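Local atomic coordinates of tapirin (Caldicellulosiruptor hydrothermalis, PDB entry 6N2C), a protein that probably binds cellulose through its beta-helical C-terminal domain, which carries a zinc ion, and so helps a thermophilic bacterium adhere to plant biomass. Residues Asp230-Phe241 with Asn251-Asn262. Residues are numbered along the deposited sequence; the frame is centred on the assembly and turned at random.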
loop_
_atom_site.group_PDB
_atom_site.type_symbol
_atom_site.label_atom_id
_atom_site.label_comp_id
_atom_site.label_asym_id
_atom_site.label_seq_id
_atom_site.Cartn_x
_atom_site.Cartn_y
_atom_site.Cartn_z
ATOM N N ASP A 230 -7.053 -7.765 6.891
ATOM C CA ASP A 230 -5.840 -8.531 6.873
ATOM C C ASP A 230 -5.038 -8.306 5.608
ATOM O O ASP A 230 -3.810 -8.158 5.627
ATOM C CB ASP A 230 -6.171 -10.067 6.864
ATOM C CG ASP A 230 -6.839 -10.574 8.144
ATOM O OD1 ASP A 230 -6.826 -9.872 9.141
ATOM O OD2 ASP A 230 -7.237 -11.759 8.113
ATOM N N ASN A 231 -5.730 -8.314 4.467
ATOM C CA ASN A 231 -5.081 -8.191 3.164
ATOM C C ASN A 231 -5.985 -7.413 2.236
ATOM O O ASN A 231 -7.230 -7.589 2.303
ATOM C CB ASN A 231 -4.718 -9.527 2.457
ATOM C CG ASN A 231 -3.779 -10.414 3.285
ATOM O OD1 ASN A 231 -2.586 -10.180 3.328
ATOM N ND2 ASN A 231 -4.347 -11.407 3.984
ATOM N N ILE A 232 -5.369 -6.537 1.393
ATOM C CA ILE A 232 -6.065 -5.847 0.333
ATOM C C ILE A 232 -5.297 -5.995 -0.919
ATOM O O ILE A 232 -4.102 -5.704 -0.963
ATOM C CB ILE A 232 -6.263 -4.319 0.656
ATOM C CG1 ILE A 232 -6.987 -4.095 1.975
ATOM C CG2 ILE A 232 -6.914 -3.608 -0.531
ATOM C CD1 ILE A 232 -7.225 -2.614 2.333
ATOM N N ILE A 233 -5.963 -6.500 -1.987
ATOM C CA ILE A 233 -5.309 -6.775 -3.236
ATOM C C ILE A 233 -6.065 -6.115 -4.351
ATOM O O ILE A 233 -7.209 -6.371 -4.523
ATOM C CB ILE A 233 -5.202 -8.322 -3.521
ATOM C CG1 ILE A 233 -4.420 -8.993 -2.370
ATOM C CG2 ILE A 233 -4.660 -8.587 -4.945
ATOM C CD1 ILE A 233 -4.459 -10.512 -2.415
ATOM N N VAL A 234 -5.359 -5.297 -5.096
ATOM C CA VAL A 234 -5.921 -4.582 -6.291
ATOM C C VAL A 234 -5.105 -5.059 -7.442
ATOM O O VAL A 234 -3.990 -4.593 -7.737
ATOM C CB VAL A 234 -5.851 -3.056 -6.151
ATOM C CG1 VAL A 234 -6.678 -2.426 -7.273
ATOM C CG2 VAL A 234 -6.478 -2.626 -4.823
ATOM N N LYS A 235 -5.594 -6.084 -8.089
ATOM C CA LYS A 235 -4.742 -6.845 -8.988
ATOM C C LYS A 235 -4.379 -6.053 -10.297
ATOM O O LYS A 235 -3.285 -6.242 -10.808
ATOM C CB LYS A 235 -5.528 -8.098 -9.413
ATOM C CG LYS A 235 -4.905 -8.855 -10.502
ATOM C CD LYS A 235 -4.115 -10.037 -10.081
ATOM C CE LYS A 235 -3.594 -10.712 -11.357
ATOM N NZ LYS A 235 -3.002 -12.032 -11.242
ATOM N N ASN A 236 -5.317 -5.281 -10.843
ATOM C CA ASN A 236 -5.140 -4.554 -12.095
ATOM C C ASN A 236 -5.535 -3.073 -11.936
ATOM O O ASN A 236 -6.081 -2.461 -12.854
ATOM C CB ASN A 236 -5.990 -5.228 -13.206
ATOM C CG ASN A 236 -5.629 -6.674 -13.407
ATOM O OD1 ASN A 236 -4.519 -6.981 -13.825
ATOM N ND2 ASN A 236 -6.579 -7.581 -13.157
ATOM N N GLY A 237 -5.278 -2.501 -10.774
ATOM C CA GLY A 237 -5.711 -1.150 -10.513
ATOM C C GLY A 237 -4.966 -0.463 -9.414
ATOM O O GLY A 237 -3.961 -1.007 -8.908
ATOM N N SER A 238 -5.459 0.692 -8.986
ATOM C CA SER A 238 -4.851 1.438 -7.872
ATOM C C SER A 238 -5.719 1.407 -6.663
ATOM O O SER A 238 -6.865 0.915 -6.708
ATOM C CB SER A 238 -4.571 2.906 -8.229
ATOM O OG SER A 238 -3.787 2.994 -9.369
ATOM N N PHE A 239 -5.191 1.946 -5.574
ATOM C CA PHE A 239 -5.963 2.239 -4.374
ATOM C C PHE A 239 -5.957 3.763 -4.215
ATOM O O PHE A 239 -4.872 4.376 -4.228
ATOM C CB PHE A 239 -5.371 1.552 -3.169
ATOM C CG PHE A 239 -6.226 1.674 -1.946
ATOM C CD1 PHE A 239 -6.224 2.841 -1.158
ATOM C CD2 PHE A 239 -7.094 0.650 -1.575
ATOM C CE1 PHE A 239 -7.088 2.958 -0.045
ATOM C CE2 PHE A 239 -7.905 0.771 -0.461
ATOM C CZ PHE A 239 -7.907 1.907 0.291
ATOM N N ILE A 240 -7.138 4.363 -4.159
ATOM C CA ILE A 240 -7.260 5.827 -4.193
ATOM C C ILE A 240 -7.869 6.276 -2.890
ATOM O O ILE A 240 -9.024 5.890 -2.564
ATOM C CB ILE A 240 -8.148 6.254 -5.397
ATOM C CG1 ILE A 240 -7.419 5.797 -6.684
ATOM C CG2 ILE A 240 -8.411 7.745 -5.322
ATOM C CD1 ILE A 240 -8.197 5.906 -7.965
ATOM N N PHE A 241 -7.143 7.130 -2.134
ATOM C CA PHE A 241 -7.684 7.719 -0.912
ATOM C C PHE A 241 -8.488 8.989 -1.257
ATOM O O PHE A 241 -8.207 9.638 -2.284
ATOM C CB PHE A 241 -6.589 8.153 0.073
ATOM C CG PHE A 241 -5.893 7.023 0.807
ATOM C CD1 PHE A 241 -4.933 6.263 0.200
ATOM C CD2 PHE A 241 -6.210 6.742 2.065
ATOM C CE1 PHE A 241 -4.337 5.194 0.829
ATOM C CE2 PHE A 241 -5.578 5.725 2.728
ATOM C CZ PHE A 241 -4.683 4.901 2.117
ATOM N N ASN A 251 -1.473 -7.598 7.097
ATOM C CA ASN A 251 -0.515 -8.450 6.351
ATOM C C ASN A 251 -0.048 -7.750 5.063
ATOM O O ASN A 251 0.882 -6.947 5.109
ATOM C CB ASN A 251 -1.082 -9.846 6.136
ATOM C CG ASN A 251 -0.066 -10.790 5.585
ATOM O OD1 ASN A 251 1.019 -10.971 6.179
ATOM N ND2 ASN A 251 -0.336 -11.329 4.446
ATOM N N LEU A 252 -0.694 -7.957 3.943
ATOM C CA LEU A 252 -0.193 -7.260 2.779
ATOM C C LEU A 252 -1.265 -6.470 2.046
ATOM O O LEU A 252 -2.412 -6.898 1.894
ATOM C CB LEU A 252 0.581 -8.182 1.818
ATOM C CG LEU A 252 -0.348 -9.113 1.046
ATOM C CD1 LEU A 252 -0.932 -8.465 -0.199
ATOM C CD2 LEU A 252 0.395 -10.402 0.698
ATOM N N MET A 253 -0.813 -5.314 1.557
ATOM C CA MET A 253 -1.564 -4.510 0.617
ATOM C C MET A 253 -0.764 -4.485 -0.634
ATOM O O MET A 253 0.412 -4.082 -0.656
ATOM C CB MET A 253 -1.779 -3.080 1.148
ATOM C CG MET A 253 -2.477 -2.169 0.147
ATOM S SD MET A 253 -2.940 -0.677 1.036
ATOM C CE MET A 253 -3.874 0.141 -0.231
ATOM N N TYR A 254 -1.386 -4.950 -1.742
ATOM C CA TYR A 254 -0.786 -4.973 -3.049
ATOM C C TYR A 254 -1.640 -4.171 -4.024
ATOM O O TYR A 254 -2.822 -4.352 -4.041
ATOM C CB TYR A 254 -0.690 -6.433 -3.647
ATOM C CG TYR A 254 -0.305 -6.382 -5.135
ATOM C CD1 TYR A 254 1.057 -6.265 -5.524
ATOM C CD2 TYR A 254 -1.251 -6.421 -6.185
ATOM C CE1 TYR A 254 1.412 -6.123 -6.843
ATOM C CE2 TYR A 254 -0.877 -6.309 -7.506
ATOM C CZ TYR A 254 0.424 -6.192 -7.845
ATOM O OH TYR A 254 0.774 -6.108 -9.137
ATOM N N THR A 255 -1.027 -3.328 -4.895
ATOM C CA THR A 255 -1.734 -2.731 -6.035
ATOM C C THR A 255 -0.844 -2.789 -7.235
ATOM O O THR A 255 0.365 -2.677 -7.102
ATOM C CB THR A 255 -2.194 -1.288 -5.793
ATOM O OG1 THR A 255 -1.117 -0.364 -6.011
ATOM C CG2 THR A 255 -2.840 -1.100 -4.488
ATOM N N LYS A 256 -1.436 -2.992 -8.407
ATOM C CA LYS A 256 -0.620 -2.901 -9.614
ATOM C C LYS A 256 -0.247 -1.434 -9.971
ATOM O O LYS A 256 0.894 -1.111 -10.398
ATOM C CB LYS A 256 -1.372 -3.520 -10.771
ATOM C CG LYS A 256 -0.511 -3.700 -11.991
ATOM C CD LYS A 256 -1.336 -4.060 -13.236
ATOM C CE LYS A 256 -0.488 -3.841 -14.489
ATOM N NZ LYS A 256 -1.187 -4.230 -15.765
ATOM N N ASN A 257 -1.227 -0.600 -9.974
ATOM C CA ASN A 257 -1.090 0.721 -10.617
ATOM C C ASN A 257 -0.905 1.922 -9.684
ATOM O O ASN A 257 -1.025 3.035 -10.117
ATOM C CB ASN A 257 -2.231 0.955 -11.604
ATOM C CG ASN A 257 -2.132 0.004 -12.796
ATOM O OD1 ASN A 257 -1.044 -0.460 -13.120
ATOM N ND2 ASN A 257 -3.230 -0.339 -13.357
ATOM N N GLY A 258 -0.604 1.665 -8.428
ATOM C CA GLY A 258 -0.295 2.718 -7.537
ATOM C C GLY A 258 -1.195 2.880 -6.328
ATOM O O GLY A 258 -2.173 2.176 -6.122
ATOM N N ILE A 259 -0.766 3.799 -5.461
ATOM C CA ILE A 259 -1.587 4.179 -4.314
ATOM C C ILE A 259 -1.575 5.708 -4.281
ATOM O O ILE A 259 -0.505 6.310 -4.100
ATOM C CB ILE A 259 -1.061 3.623 -3.011
ATOM C CG1 ILE A 259 -0.845 2.046 -3.120
ATOM C CG2 ILE A 259 -1.944 4.035 -1.852
ATOM C CD1 ILE A 259 -0.301 1.415 -1.840
ATOM N N THR A 260 -2.748 6.304 -4.431
ATOM C CA THR A 260 -2.837 7.769 -4.654
ATOM C C THR A 260 -3.604 8.383 -3.517
ATOM O O THR A 260 -4.760 8.055 -3.332
ATOM C CB THR A 260 -3.422 8.118 -6.003
ATOM O OG1 THR A 260 -2.813 7.378 -7.060
ATOM C CG2 THR A 260 -3.327 9.615 -6.260
ATOM N N PHE A 261 -2.931 9.240 -2.748
ATOM C CA PHE A 261 -3.495 9.967 -1.640
ATOM C C PHE A 261 -4.096 11.250 -2.206
ATOM O O PHE A 261 -3.477 11.894 -3.057
ATOM C CB PHE A 261 -2.436 10.276 -0.609
ATOM C CG PHE A 261 -1.970 9.101 0.189
ATOM C CD1 PHE A 261 -1.045 8.186 -0.318
ATOM C CD2 PHE A 261 -2.495 8.846 1.450
ATOM C CE1 PHE A 261 -0.668 7.065 0.452
ATOM C CE2 PHE A 261 -2.110 7.746 2.232
ATOM C CZ PHE A 261 -1.181 6.854 1.714
ATOM N N ASN A 262 -5.281 11.584 -1.763
ATOM C CA ASN A 262 -5.970 12.862 -2.050
ATOM C C ASN A 262 -6.620 13.334 -0.793
ATOM O O ASN A 262 -7.066 12.547 0.006
ATOM C CB ASN A 262 -7.104 12.691 -3.056
ATOM C CG ASN A 262 -6.624 12.181 -4.367
ATOM O OD1 ASN A 262 -6.006 12.929 -5.130
ATOM N ND2 ASN A 262 -6.765 10.833 -4.598
HETATM O O HOH W 1 -0.959 -7.632 -10.783
HETATM O O HOH W 2 -2.273 5.209 -8.045
#
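The ring of Phe-241 overlaps that of Phe-261 in an offset stack, with centroids 4.2 Å apart and planes only 7° from parallel. Atom CE2 of Phe-261 sits over the centre of the Phe-241 ring, and Phe-239 CE1 lies over the opposite face, toward its rim, so three aromatic rings meet inside the coil. Met-253 reaches the Phe-239 ring at about a right angle: with CG anti to the backbone N (chi1 176°) and the chain extended beyond it, CE lies 3.6 Å from the ring centroid, a CH-pi contact over one face, with SD behind it in a Met-aromatic approach.

At the start of both segments Asn-231 OD1 accepts two bonds, from Asn-251 ND2 at 2.8 Å, on a lone pair, and from Leu-252 N at 3.0 Å, tilted from the carbonyl plane; the amide planes of Asn-231 and Asn-251 are almost perpendicular (88°). With an alanine in place of Asn-231, Leu-252 N would probably lose its acceptor and the Asn-251 amide would be left to its bond with Ala-175 O. Back beside the stacked rings, Asn-262 ND2 donates to Phe-241 O at 3.0 Å.

Parallel backbone bonding joins 231-234 to 252-255, whose axes are 4.7 Å apart at their closest, and 239-240 to 259-260. The register shifts by one residue at the intervening turn, where Gly-258 O accepts from Phe-239 N and Thr-255 OG1 on opposite faces of its plane. This pairing of successive coils is characteristic of a right-handed parallel beta-helix. Strand 206-209 continues the pairing beyond 231-234, and strand 213-214 beyond 239-240, its Ile-213 packing on Ile-232, Val-234 and Phe-239, while helix 451-457 lies on the other side of the first sheet, against Ile-233, Leu-252 and Tyr-254.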